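Side-chain contacts in ABC transporter, periplasmic solute-binding protein (Rhizobium meliloti, PDB 4WED), which probably acts as the periplasmic solute-binding component of an ABC importer, perhaps for peptides, nickel or heme: residues Gly418-Tyr423 and Gly447-Asp452; Leu436-Phe441 and Leu459-Thr464. One frame throughout, in Å; residues are numbered along the deposited sequence.

Contact 1 of 2, residues Gly418-Tyr423 and Gly447-Asp452; sequences GFFLTY and GKLVTD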
loop_
_atom_site.group_PDB
_atom_site.type_symbol
_atom_site.label_atom_id
_atom_site.label_comp_id
_atom_site.label_asym_id
_atom_site.label_seq_id
_atom_site.Cartn_x
_atom_site.Cartn_y
_atom_site.Cartn_z
ATOM N N GLY A 418 -18.346 6.815 8.379
ATOM C CA GLY A 418 -18.060 5.944 7.231
ATOM C C GLY A 418 -16.638 5.432 7.252
ATOM O O GLY A 418 -15.823 5.877 8.046
ATOM N N PHE A 419 -16.344 4.507 6.347
ATOM C CA PHE A 419 -15.063 3.827 6.311
ATOM C C PHE A 419 -14.212 4.176 5.125
ATOM O O PHE A 419 -14.660 4.160 3.982
ATOM C CB PHE A 419 -15.250 2.329 6.288
ATOM C CG PHE A 419 -15.962 1.787 7.493
ATOM C CD1 PHE A 419 -15.683 2.280 8.763
ATOM C CD2 PHE A 419 -16.851 0.755 7.361
ATOM C CE1 PHE A 419 -16.330 1.760 9.883
ATOM C CE2 PHE A 419 -17.514 0.239 8.470
ATOM C CZ PHE A 419 -17.239 0.739 9.731
ATOM N N PHE A 420 -12.946 4.417 5.411
ATOM C CA PHE A 420 -11.974 4.610 4.390
ATOM C C PHE A 420 -10.868 3.630 4.611
ATOM O O PHE A 420 -10.639 3.143 5.725
ATOM C CB PHE A 420 -11.394 6.005 4.507
ATOM C CG PHE A 420 -12.353 7.075 4.131
ATOM C CD1 PHE A 420 -13.367 7.438 4.990
ATOM C CD2 PHE A 420 -12.236 7.734 2.920
ATOM C CE1 PHE A 420 -14.261 8.436 4.642
ATOM C CE2 PHE A 420 -13.138 8.733 2.565
ATOM C CZ PHE A 420 -14.152 9.081 3.425
ATOM N N LEU A 421 -10.171 3.366 3.530
ATOM C CA LEU A 421 -8.980 2.557 3.497
ATOM C C LEU A 421 -7.915 3.441 2.955
ATOM O O LEU A 421 -8.158 4.101 2.012
ATOM C CB LEU A 421 -9.164 1.383 2.535
ATOM C CG LEU A 421 -9.988 0.200 3.060
ATOM C CD1 LEU A 421 -10.328 -0.684 1.889
ATOM C CD2 LEU A 421 -9.265 -0.614 4.089
ATOM N N THR A 422 -6.743 3.463 3.579
ATOM C CA THR A 422 -5.613 4.153 3.016
ATOM C C THR A 422 -5.105 3.468 1.745
ATOM O O THR A 422 -5.430 2.341 1.432
ATOM C CB THR A 422 -4.442 4.378 4.031
ATOM O OG1 THR A 422 -3.923 3.137 4.552
ATOM C CG2 THR A 422 -4.896 5.256 5.174
ATOM N N TYR A 423 -4.303 4.198 1.006
ATOM C CA TYR A 423 -3.808 3.739 -0.259
ATOM C C TYR A 423 -2.771 2.624 -0.083
ATOM O O TYR A 423 -2.696 1.718 -0.947
ATOM C CB TYR A 423 -3.209 4.914 -1.040
ATOM C CG TYR A 423 -4.209 5.922 -1.589
ATOM C CD1 TYR A 423 -5.557 5.747 -1.423
ATOM C CD2 TYR A 423 -3.787 7.028 -2.333
ATOM C CE1 TYR A 423 -6.460 6.648 -1.947
ATOM C CE2 TYR A 423 -4.699 7.914 -2.889
ATOM C CZ TYR A 423 -6.040 7.715 -2.674
ATOM O OH TYR A 423 -7.012 8.549 -3.161
ATOM N N GLY A 447 -13.479 11.151 -2.163
ATOM C CA GLY A 447 -14.061 11.356 -0.810
ATOM C C GLY A 447 -13.011 11.915 0.180
ATOM O O GLY A 447 -11.811 11.814 -0.063
ATOM N N LYS A 448 -13.444 12.503 1.293
ATOM C CA LYS A 448 -12.516 13.049 2.319
ATOM C C LYS A 448 -12.729 12.504 3.726
ATOM O O LYS A 448 -13.831 12.533 4.282
ATOM C CB LYS A 448 -12.654 14.567 2.410
ATOM C CG LYS A 448 -12.316 15.312 1.133
ATOM C CD LYS A 448 -10.807 15.425 1.032
ATOM C CE LYS A 448 -10.337 15.770 -0.365
ATOM N NZ LYS A 448 -8.858 15.959 -0.330
ATOM N N LEU A 449 -11.642 12.037 4.305
ATOM C CA LEU A 449 -11.562 11.714 5.743
ATOM C C LEU A 449 -11.825 12.921 6.647
ATOM O O LEU A 449 -12.652 12.875 7.564
ATOM C CB LEU A 449 -10.165 11.175 6.054
ATOM C CG LEU A 449 -9.978 9.970 6.962
ATOM C CD1 LEU A 449 -10.942 8.841 6.684
ATOM C CD2 LEU A 449 -8.534 9.496 6.801
ATOM N N VAL A 450 -11.128 14.003 6.376
ATOM C CA VAL A 450 -11.230 15.168 7.218
ATOM C C VAL A 450 -10.815 16.420 6.441
ATOM O O VAL A 450 -9.803 16.416 5.757
ATOM C CB VAL A 450 -10.361 14.961 8.476
ATOM C CG1 VAL A 450 -8.958 14.505 8.102
ATOM C CG2 VAL A 450 -10.309 16.231 9.308
ATOM N N THR A 451 -11.611 17.475 6.526
ATOM C CA THR A 451 -11.304 18.712 5.797
ATOM C C THR A 451 -11.364 19.910 6.718
ATOM O O THR A 451 -12.449 20.359 7.086
ATOM C CB THR A 451 -12.265 18.948 4.611
ATOM O OG1 THR A 451 -13.631 18.748 5.025
ATOM C CG2 THR A 451 -11.913 18.000 3.465
ATOM N N ASP A 452 -10.196 20.404 7.113
ATOM C CA ASP A 452 -10.108 21.662 7.851
ATOM C C ASP A 452 -9.117 22.585 7.127
ATOM O O ASP A 452 -7.899 22.522 7.332
ATOM C CB ASP A 452 -9.708 21.417 9.301
ATOM C CG ASP A 452 -10.034 22.598 10.213
ATOM O OD1 ASP A 452 -10.353 23.718 9.745
ATOM O OD2 ASP A 452 -9.958 22.408 11.433
#
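The ring of Phe420 overlaps Leu449 and the backbone that leads into it. Phe420 lies on strand 417-421 of a six-stranded antiparallel sheet, in a protein of the periplasmic-binding-protein fold. The loop 447-452, between helices 430-437 and 457-465, starts beside the ring and then leads away from the strand. Phe420 alone of its segment makes close contact, and it is met by three successive loop residues.

Leu449 sits over one face of the ring. Its CD1 methyl lies at the end of the ring nearest the backbone, 3.3 Å from Phe420 CD1 and 3.6 Å from Phe420 CB. The backbone N of Leu449 lies over the same face. Leu449 has a first torsion of -137°, off a staggered value. The side chains of Phe420 and Leu449 run alongside each other, pointing opposite ways.

The far end of the ring meets main chain. Phe420 CZ is 3.6 Å from Lys448 O, which approaches obliquely. Gly447 comes in at the edge, near the ring plane, with its C atom 4.0 Å from Phe420 CE2. Gly447 has a positive phi of 88° and meets the ring with backbone alone. No hydrogen bond joins the two segments. The contact is van der Waals packing of the ring on one methyl and on backbone.

Phe420 is hydrogen-bonded through its backbone to Val276 of the neighbouring strand 274-279, and both Phe420 and Leu449 touch Ala278. Leu449 also packs on Ile488 of strand 488-500. The CB of Lys448 points away from the strand; its NZ hydrogen-bonds to the carbonyl oxygens of Ala435, Leu438 and Phe441. On the Phe420 side, CG stands beside the backbone N and anti to the carbonyl carbon (chi1 -70°), and the ring extends from there toward Gly447 and Lys448.

Contact 2 of 2, residues Leu436-Phe441 and Leu459-Thr464; sequences LCLSTF and LINAAT
Ile460 and Leu438 bury most of the surface here, and Asn461 adds a polar margin. Leu438 is the first residue beyond helix 430-437 to leave helical backbone angles. Ile460 and Asn461 lie on helix 457-465, so the contact sets the end of one helix against the side of another.

Leu438 does its touching mainly with one branch. Its CD1 lies 4.0 Å from Ile460 CB and equally close to Ile460 CG2. The same methyl is 3.3 Å from Asn461 OD1, and the Leu438 and Asn461 side chains cross at about a right angle. The methyl thus meets both the branch of Ile460 and the amide oxygen of Asn461. With CG anti to the backbone N (chi1 -173°), Leu438 carries this methyl out to the helix.

Ile460 reaches the other way with its extended branch. Its CD1 packs 3.6 Å from Cys437 C and 3.7 Å from Cys437 CB. It therefore rests on the last helical residue and its backbone. No hydrogen bond crosses the contact. Within helix 457-465, Thr464 OG1 donates to Asn461 O at 3.0 Å, from above the carbonyl plane.

Asp457, in the first turn of helix 457-465, accepts a hydrogen bond from Ser439 N. Behind the contact, Ile460 also packs on Val478 of helix 471-485, while Cys437 touches Val450 of the loop between helices 430-437 and 457-465.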
loop_
_atom_site.group_PDB
_atom_site.type_symbol
_atom_site.label_atom_id
_atom_site.label_comp_id
_atom_site.label_asym_id
_atom_site.label_seq_id
_atom_site.Cartn_x
_atom_site.Cartn_y
_atom_site.Cartn_z
ATOM N N LEU A 436 -6.922 12.343 0.898
ATOM C CA LEU A 436 -8.032 12.153 1.812
ATOM C C LEU A 436 -8.159 13.255 2.858
ATOM O O LEU A 436 -9.155 13.309 3.571
ATOM C CB LEU A 436 -7.899 10.813 2.545
ATOM C CG LEU A 436 -7.835 9.541 1.682
ATOM C CD1 LEU A 436 -7.721 8.327 2.611
ATOM C CD2 LEU A 436 -9.041 9.373 0.767
ATOM N N CYS A 437 -7.150 14.102 2.976
ATOM C CA CYS A 437 -7.139 15.072 4.045
ATOM C C CYS A 437 -6.928 16.522 3.628
ATOM O O CYS A 437 -7.344 17.407 4.354
ATOM C CB CYS A 437 -6.107 14.682 5.079
ATOM S SG CYS A 437 -6.473 13.113 5.890
ATOM N N LEU A 438 -6.305 16.792 2.488
ATOM C CA LEU A 438 -6.128 18.175 2.059
ATOM C C LEU A 438 -7.416 18.701 1.386
ATOM O O LEU A 438 -7.827 18.173 0.347
ATOM C CB LEU A 438 -4.918 18.285 1.108
ATOM C CG LEU A 438 -4.412 19.699 0.633
ATOM C CD1 LEU A 438 -3.619 20.479 1.666
ATOM C CD2 LEU A 438 -3.531 19.553 -0.584
ATOM N N SER A 439 -8.049 19.727 1.969
ATOM C CA SER A 439 -9.235 20.379 1.344
ATOM C C SER A 439 -9.069 20.697 -0.131
ATOM O O SER A 439 -9.938 20.380 -0.923
ATOM C CB SER A 439 -9.614 21.700 2.025
ATOM O OG SER A 439 -10.371 21.470 3.189
ATOM N N THR A 440 -7.969 21.367 -0.478
ATOM C CA THR A 440 -7.783 21.907 -1.812
ATOM C C THR A 440 -7.617 20.814 -2.874
ATOM O O THR A 440 -7.944 21.035 -4.010
ATOM C CB THR A 440 -6.600 22.894 -1.845
ATOM O OG1 THR A 440 -5.430 22.269 -1.323
ATOM C CG2 THR A 440 -6.908 24.122 -1.013
ATOM N N PHE A 441 -7.160 19.621 -2.499
ATOM C CA PHE A 441 -7.053 18.493 -3.446
ATOM C C PHE A 441 -8.404 17.801 -3.619
ATOM O O PHE A 441 -8.946 17.236 -2.674
ATOM C CB PHE A 441 -5.990 17.486 -2.993
ATOM C CG PHE A 441 -5.722 16.375 -3.998
ATOM C CD1 PHE A 441 -6.534 15.237 -4.036
ATOM C CD2 PHE A 441 -4.636 16.452 -4.894
ATOM C CE1 PHE A 441 -6.285 14.217 -4.938
ATOM C CE2 PHE A 441 -4.393 15.423 -5.802
ATOM C CZ PHE A 441 -5.213 14.311 -5.823
ATOM N N LEU A 459 -0.786 22.523 7.597
ATOM C CA LEU A 459 0.157 21.570 8.153
ATOM C C LEU A 459 0.476 20.536 7.106
ATOM O O LEU A 459 1.628 20.108 6.977
ATOM C CB LEU A 459 -0.457 20.892 9.372
ATOM C CG LEU A 459 -0.914 21.840 10.479
ATOM C CD1 LEU A 459 -1.729 21.046 11.508
ATOM C CD2 LEU A 459 0.297 22.530 11.106
ATOM N N ILE A 460 -0.530 20.139 6.337
ATOM C CA ILE A 460 -0.257 19.201 5.226
ATOM C C ILE A 460 0.663 19.835 4.181
ATOM O O ILE A 460 1.667 19.216 3.797
ATOM C CB ILE A 460 -1.541 18.647 4.568
ATOM C CG1 ILE A 460 -2.364 17.845 5.593
ATOM C CG2 ILE A 460 -1.190 17.741 3.381
ATOM C CD1 ILE A 460 -3.753 17.485 5.102
ATOM N N ASN A 461 0.342 21.073 3.763
ATOM C CA ASN A 461 1.175 21.848 2.819
ATOM C C ASN A 461 2.627 22.004 3.263
ATOM O O ASN A 461 3.567 21.895 2.468
ATOM C CB ASN A 461 0.565 23.234 2.587
ATOM C CG ASN A 461 -0.730 23.184 1.769
ATOM O OD1 ASN A 461 -0.931 22.312 0.892
ATOM N ND2 ASN A 461 -1.615 24.134 2.039
ATOM N N ALA A 462 2.812 22.267 4.546
ATOM C CA ALA A 462 4.157 22.429 5.088
ATOM C C ALA A 462 4.874 21.085 5.008
ATOM O O ALA A 462 6.025 21.007 4.591
ATOM C CB ALA A 462 4.102 22.944 6.517
ATOM N N ALA A 463 4.183 20.019 5.374
ATOM C CA ALA A 463 4.779 18.683 5.263
ATOM C C ALA A 463 5.149 18.295 3.821
ATOM O O ALA A 463 6.195 17.675 3.583
ATOM C CB ALA A 463 3.851 17.671 5.845
ATOM N N THR A 464 4.292 18.648 2.859
ATOM C CA THR A 464 4.584 18.358 1.460
ATOM C C THR A 464 5.723 19.227 0.950
ATOM O O THR A 464 6.441 18.848 0.014
ATOM C CB THR A 464 3.337 18.450 0.538
ATOM O OG1 THR A 464 2.747 19.742 0.596
ATOM C CG2 THR A 464 2.295 17.388 0.965
#

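Contacts 1 and 2 interlock along the chain, since their segments alternate, and their centres lie 13 Å apart. Each is partly buried. Contact 1 lies nearer the centre of the chain, on the sheet, while contact 2 lies farther out, among helices. Both use the chain that follows helix 430-437. Contact 1 ties its later loop to the sheet; contact 2 ties the helix end to helix 457-465. An aromatic ring against loop backbone and a methyl dominates the first. Branched aliphatic groups with an amide at the margin make the second. The polar tie runs between the contacts, where the Lys448 amine probably bonds to main-chain oxygens of 436-441. Leu449 CB also packs against Leu436 O.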